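Local coordinates for protein branched-chain alpha-ketoacid decarboxylase (Lactococcus lactis, PDB 2VBF) that uses thiamine diphosphate and magnesium and probably decarboxylates branched-chain and aromatic alpha-keto acids to the corresponding aldehydes, at residues T158-E163 with V183-P188; A296-M301 with K322-N327. All coordinates share one frame; numbering follows the deposited sequence.

Interactions 1 and 2 each join two neighbouring parallel strands, so one backbone pattern recurs with different side chains. They belong to different sheets and share no element; their centres lie 41 Å apart and their nearest atoms about 17 Å. Both are largely buried. Interaction 1 joins a strand at the border of the all-parallel N-terminal sheet to its inner neighbour, and a helix links them. Interaction 2 lies inside the mixed sheet of the central domain, its strands linked without a helix. The first mixes leucine packing with a buried amide; the second sets an aromatic ring against isoleucine on one face and two methionines on the other, with an exposed lysine opening 322-327.

Interaction 1 of 2, residues T158-E163 with V183-P188; sequences TLLTAE and VYINLP
Leu-159 and Asn-186 stand side by side on one face of the sheet and point the same way. Each holds CG anti to its own backbone N (chi1 168° and 172°), which brings Leu-159 CD1 alongside the amide, 3.1 Å from Asn-186 ND2, an unusually short, doubtful approach and no bond. That nitrogen is hydrogen-bonded to Ser-122 OG on the next strand. The same methyl lies 3.9 Å from Pro-188 CG. On the other face, Leu-160 sends CD1 obliquely across two side chains, 3.6 Å from Ile-185 CG2 and 3.7 Å from Leu-187 CD1. Helix 165-179 packs on this side, against Thr-158, Leu-160 and Ile-185, and Glu-168 takes the hydroxyl of Thr-158. Between the two layers of side chains, the backbones pair in the parallel pattern: Asn-186 N donates to Thr-158 O at 2.8 Å, and Leu-160 N to Asn-186 O at 3.0 Å, both nearly straight. The unit is a beta-alpha-beta crossover whose first strand borders the sheet within this chain. Backbone bonds thus fix the register, while Leu-160, Ile-185 and Leu-187 pack together on one side and an amide whose ND2 is bonded to Ser-122 lies against leucine on the other.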
loop_
_atom_site.group_PDB
_atom_site.type_symbol
_atom_site.label_atom_id
_atom_site.label_comp_id
_atom_site.label_asym_id
_atom_site.label_seq_id
_atom_site.Cartn_x
_atom_site.Cartn_y
_atom_site.Cartn_z
ATOM N N THR A 158 -15.953 13.658 -4.429
ATOM C CA THR A 158 -16.098 14.817 -5.306
ATOM C C THR A 158 -14.815 15.163 -6.054
ATOM O O THR A 158 -13.718 15.025 -5.510
ATOM C CB THR A 158 -16.586 16.066 -4.511
ATOM O OG1 THR A 158 -16.850 17.167 -5.412
ATOM C CG2 THR A 158 -15.558 16.503 -3.471
ATOM N N LEU A 159 -14.982 15.578 -7.308
ATOM C CA LEU A 159 -13.946 16.275 -8.072
ATOM C C LEU A 159 -14.277 17.762 -8.033
ATOM O O LEU A 159 -15.289 18.194 -8.622
ATOM C CB LEU A 159 -13.917 15.801 -9.525
ATOM C CG LEU A 159 -13.077 16.645 -10.494
ATOM C CD1 LEU A 159 -11.622 16.780 -10.002
ATOM C CD2 LEU A 159 -13.153 16.068 -11.892
ATOM N N LEU A 160 -13.440 18.551 -7.365
ATOM C CA LEU A 160 -13.748 19.955 -7.180
ATOM C C LEU A 160 -13.408 20.772 -8.432
ATOM O O LEU A 160 -12.478 20.447 -9.178
ATOM C CB LEU A 160 -13.014 20.548 -5.981
ATOM C CG LEU A 160 -13.239 19.915 -4.605
ATOM C CD1 LEU A 160 -12.394 20.652 -3.573
ATOM C CD2 LEU A 160 -14.720 19.909 -4.210
ATOM N N THR A 161 -14.211 21.814 -8.627
ATOM C CA THR A 161 -13.955 22.880 -9.582
ATOM C C THR A 161 -14.012 24.180 -8.798
ATOM O O THR A 161 -14.537 24.224 -7.688
ATOM C CB THR A 161 -15.041 22.934 -10.675
ATOM O OG1 THR A 161 -16.273 23.385 -10.106
ATOM C CG2 THR A 161 -15.237 21.564 -11.336
ATOM N N ALA A 162 -13.503 25.258 -9.385
ATOM C CA ALA A 162 -13.637 26.584 -8.767
ATOM C C ALA A 162 -15.086 26.941 -8.398
ATOM O O ALA A 162 -15.341 27.492 -7.326
ATOM C CB ALA A 162 -13.025 27.660 -9.672
ATOM N N GLU A 163 -16.036 26.610 -9.271
ATOM C CA GLU A 163 -17.439 27.005 -9.076
ATOM C C GLU A 163 -18.174 26.103 -8.109
ATOM O O GLU A 163 -19.063 26.569 -7.389
ATOM C CB GLU A 163 -18.223 27.065 -10.401
ATOM C CG GLU A 163 -17.706 26.150 -11.498
ATOM C CD GLU A 163 -16.503 26.729 -12.204
ATOM O OE1 GLU A 163 -16.546 27.926 -12.538
ATOM O OE2 GLU A 163 -15.508 26.000 -12.425
ATOM N N VAL A 183 -14.834 9.892 3.394
ATOM C CA VAL A 183 -15.171 10.609 2.183
ATOM C C VAL A 183 -13.892 11.033 1.483
ATOM O O VAL A 183 -12.793 10.945 2.046
ATOM C CB VAL A 183 -16.068 11.819 2.464
ATOM C CG1 VAL A 183 -17.364 11.343 3.132
ATOM C CG2 VAL A 183 -15.334 12.851 3.330
ATOM N N TYR A 184 -14.060 11.508 0.258
ATOM C CA TYR A 184 -12.966 11.660 -0.706
ATOM C C TYR A 184 -13.143 12.968 -1.482
ATOM O O TYR A 184 -14.212 13.228 -2.032
ATOM C CB TYR A 184 -13.006 10.444 -1.620
ATOM C CG TYR A 184 -12.084 10.398 -2.829
ATOM C CD1 TYR A 184 -11.003 9.516 -2.858
ATOM C CD2 TYR A 184 -12.352 11.129 -3.983
ATOM C CE1 TYR A 184 -10.194 9.405 -3.990
ATOM C CE2 TYR A 184 -11.553 11.015 -5.118
ATOM C CZ TYR A 184 -10.467 10.164 -5.109
ATOM O OH TYR A 184 -9.673 10.032 -6.229
ATOM N N ILE A 185 -12.077 13.766 -1.520
ATOM C CA ILE A 185 -12.066 15.076 -2.167
ATOM C C ILE A 185 -10.873 15.132 -3.096
ATOM O O ILE A 185 -9.738 15.063 -2.638
ATOM C CB ILE A 185 -11.981 16.225 -1.129
ATOM C CG1 ILE A 185 -13.197 16.190 -0.189
ATOM C CG2 ILE A 185 -11.837 17.577 -1.822
ATOM C CD1 ILE A 185 -13.106 17.150 0.997
ATOM N N ASN A 186 -11.141 15.202 -4.400
ATOM C CA ASN A 186 -10.103 15.372 -5.410
ATOM C C ASN A 186 -9.986 16.876 -5.650
ATOM O O ASN A 186 -10.958 17.526 -6.037
ATOM C CB ASN A 186 -10.432 14.550 -6.671
ATOM C CG ASN A 186 -9.497 14.821 -7.841
ATOM O OD1 ASN A 186 -9.032 13.886 -8.524
ATOM N ND2 ASN A 186 -9.251 16.084 -8.115
ATOM N N LEU A 187 -8.787 17.412 -5.398
ATOM C CA LEU A 187 -8.516 18.849 -5.422
ATOM C C LEU A 187 -7.464 19.208 -6.483
ATOM O O LEU A 187 -6.257 19.051 -6.247
ATOM C CB LEU A 187 -8.003 19.273 -4.050
ATOM C CG LEU A 187 -7.629 20.742 -3.804
ATOM C CD1 LEU A 187 -8.865 21.603 -3.892
ATOM C CD2 LEU A 187 -7.001 20.895 -2.440
ATOM N N PRO A 188 -7.901 19.661 -7.662
ATOM C CA PRO A 188 -6.916 20.103 -8.664
ATOM C C PRO A 188 -6.065 21.273 -8.157
ATOM O O PRO A 188 -6.551 22.091 -7.384
ATOM C CB PRO A 188 -7.794 20.512 -9.849
ATOM C CG PRO A 188 -9.078 19.693 -9.653
ATOM C CD PRO A 188 -9.283 19.738 -8.174
#

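Interaction 2 of 2, residues A296-M301 with K322-N327; sequences ADFILM and KMISLN
Lys-322 O is gripped from the facing strand by Ile-299 N, which donates at 2.9 Å, and by the CA-H of Phe-298, whose CA lies 3.4 Å away. A water that donates to Asp-297 O adds a weak bond to Lys-322 O. Further along, Ile-324 O repeats the scheme, receiving Met-301 N at 3.0 Å with the CA-H of Leu-300 beside it. The Phe-298 ring turns its edge to Ile-324: CG1 lies in the ring plane and CD1 near it, 3.8 Å from Phe-298 CE1. An alanine in place of Phe-298 would remove that edge and is likely to leave the ethyl branch of Ile-324 without this aromatic partner and open a gap under helix 212-227, which packs on both residues. On the opposite face the two methionines meet crosswise, Met-301 CE 4.0 Å from Met-323 SD and Met-301 SD 4.0 Å from Met-323 CE. Met-323 reaches its partner with CG anti to the backbone N (chi1 -176°) and a bend at chi3. In this mixed sheet of the central domain, main-chain carbonyls collect N-H and CA-H donors, and the two faces carry unlike apolar contacts: an aromatic edge on one, thioethers on the other.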
loop_
_atom_site.group_PDB
_atom_site.type_symbol
_atom_site.label_atom_id
_atom_site.label_comp_id
_atom_site.label_asym_id
_atom_site.label_seq_id
_atom_site.Cartn_x
_atom_site.Cartn_y
_atom_site.Cartn_z
ATOM N N ALA A 296 -30.641 -13.431 28.941
ATOM C CA ALA A 296 -31.281 -12.125 29.118
ATOM C C ALA A 296 -32.670 -12.148 28.488
ATOM O O ALA A 296 -32.850 -12.747 27.426
ATOM C CB ALA A 296 -30.426 -11.009 28.481
ATOM N N ASP A 297 -33.650 -11.528 29.153
ATOM C CA ASP A 297 -35.019 -11.456 28.612
ATOM C C ASP A 297 -35.268 -10.256 27.686
ATOM O O ASP A 297 -36.305 -10.176 27.042
ATOM C CB ASP A 297 -36.077 -11.529 29.728
ATOM C CG ASP A 297 -35.979 -10.412 30.734
ATOM O OD1 ASP A 297 -35.005 -9.623 30.732
ATOM O OD2 ASP A 297 -36.904 -10.339 31.572
ATOM N N PHE A 298 -34.313 -9.335 27.621
ATOM C CA PHE A 298 -34.353 -8.236 26.658
ATOM C C PHE A 298 -32.922 -7.870 26.308
ATOM O O PHE A 298 -32.082 -7.772 27.196
ATOM C CB PHE A 298 -35.070 -7.008 27.225
ATOM C CG PHE A 298 -34.944 -5.782 26.353
ATOM C CD1 PHE A 298 -35.482 -5.782 25.076
ATOM C CD2 PHE A 298 -34.263 -4.646 26.791
ATOM C CE1 PHE A 298 -35.371 -4.683 24.267
ATOM C CE2 PHE A 298 -34.147 -3.534 25.977
ATOM C CZ PHE A 298 -34.698 -3.548 24.711
ATOM N N ILE A 299 -32.657 -7.667 25.019
ATOM C CA ILE A 299 -31.333 -7.285 24.534
ATOM C C ILE A 299 -31.460 -5.977 23.763
ATOM O O ILE A 299 -32.258 -5.887 22.825
ATOM C CB ILE A 299 -30.736 -8.335 23.586
ATOM C CG1 ILE A 299 -30.679 -9.712 24.255
ATOM C CG2 ILE A 299 -29.336 -7.890 23.111
ATOM C CD1 ILE A 299 -30.578 -10.853 23.276
ATOM N N LEU A 300 -30.676 -4.980 24.168
ATOM C CA LEU A 300 -30.526 -3.721 23.428
ATOM C C LEU A 300 -29.124 -3.682 22.808
ATOM O O LEU A 300 -28.117 -3.597 23.542
ATOM C CB LEU A 300 -30.715 -2.530 24.366
ATOM C CG LEU A 300 -30.554 -1.111 23.803
ATOM C CD1 LEU A 300 -31.616 -0.837 22.728
ATOM C CD2 LEU A 300 -30.628 -0.063 24.910
ATOM N N MET A 301 -29.046 -3.783 21.476
ATOM C CA MET A 301 -27.761 -3.640 20.774
ATOM C C MET A 301 -27.630 -2.231 20.206
ATOM O O MET A 301 -28.529 -1.741 19.502
ATOM C CB MET A 301 -27.599 -4.654 19.637
ATOM C CG MET A 301 -27.711 -6.103 20.072
ATOM S SD MET A 301 -26.644 -7.220 19.120
ATOM C CE MET A 301 -27.106 -6.891 17.417
ATOM N N LYS A 322 -36.344 -11.046 21.173
ATOM C CA LYS A 322 -36.187 -10.371 22.457
ATOM C C LYS A 322 -35.286 -9.138 22.338
ATOM O O LYS A 322 -34.741 -8.678 23.343
ATOM C CB LYS A 322 -35.553 -11.333 23.475
ATOM C CG LYS A 322 -36.307 -12.625 23.721
ATOM C CD LYS A 322 -35.480 -13.570 24.599
ATOM C CE LYS A 322 -35.895 -15.041 24.418
ATOM N NZ LYS A 322 -36.747 -15.577 25.520
ATOM N N MET A 323 -35.146 -8.589 21.131
ATOM C CA MET A 323 -34.101 -7.593 20.868
ATOM C C MET A 323 -34.615 -6.322 20.213
ATOM O O MET A 323 -35.498 -6.374 19.355
ATOM C CB MET A 323 -33.048 -8.218 19.954
ATOM C CG MET A 323 -31.831 -7.333 19.658
ATOM S SD MET A 323 -30.755 -8.067 18.416
ATOM C CE MET A 323 -30.015 -9.412 19.356
ATOM N N ILE A 324 -34.056 -5.190 20.635
ATOM C CA ILE A 324 -34.071 -3.957 19.852
ATOM C C ILE A 324 -32.610 -3.665 19.489
ATOM O O ILE A 324 -31.772 -3.485 20.377
ATOM C CB ILE A 324 -34.675 -2.787 20.639
ATOM C CG1 ILE A 324 -36.177 -3.001 20.839
ATOM C CG2 ILE A 324 -34.447 -1.452 19.911
ATOM C CD1 ILE A 324 -36.795 -2.088 21.834
ATOM N N SER A 325 -32.300 -3.664 18.195
ATOM C CA SER A 325 -30.967 -3.297 17.724
ATOM C C SER A 325 -31.052 -1.967 16.979
ATOM O O SER A 325 -31.999 -1.730 16.221
ATOM C CB SER A 325 -30.346 -4.394 16.847
ATOM O OG SER A 325 -31.014 -4.546 15.611
ATOM N N LEU A 326 -30.080 -1.104 17.243
ATOM C CA LEU A 326 -29.940 0.175 16.573
ATOM C C LEU A 326 -28.562 0.227 15.917
ATOM O O LEU A 326 -27.544 -0.021 16.572
ATOM C CB LEU A 326 -30.075 1.318 17.575
ATOM C CG LEU A 326 -31.393 1.360 18.357
ATOM C CD1 LEU A 326 -31.352 2.481 19.384
ATOM C CD2 LEU A 326 -32.572 1.512 17.407
ATOM N N ASN A 327 -28.557 0.524 14.621
ATOM C CA ASN A 327 -27.337 0.701 13.845
ATOM C C ASN A 327 -27.470 1.986 13.051
ATOM O O ASN A 327 -28.569 2.512 12.916
ATOM C CB ASN A 327 -27.126 -0.480 12.889
ATOM C CG ASN A 327 -26.599 -1.714 13.590
ATOM O OD1 ASN A 327 -27.363 -2.601 13.991
ATOM N ND2 ASN A 327 -25.281 -1.776 13.746
HETATM O O HOH W 1 -37.788 -8.714 25.029
#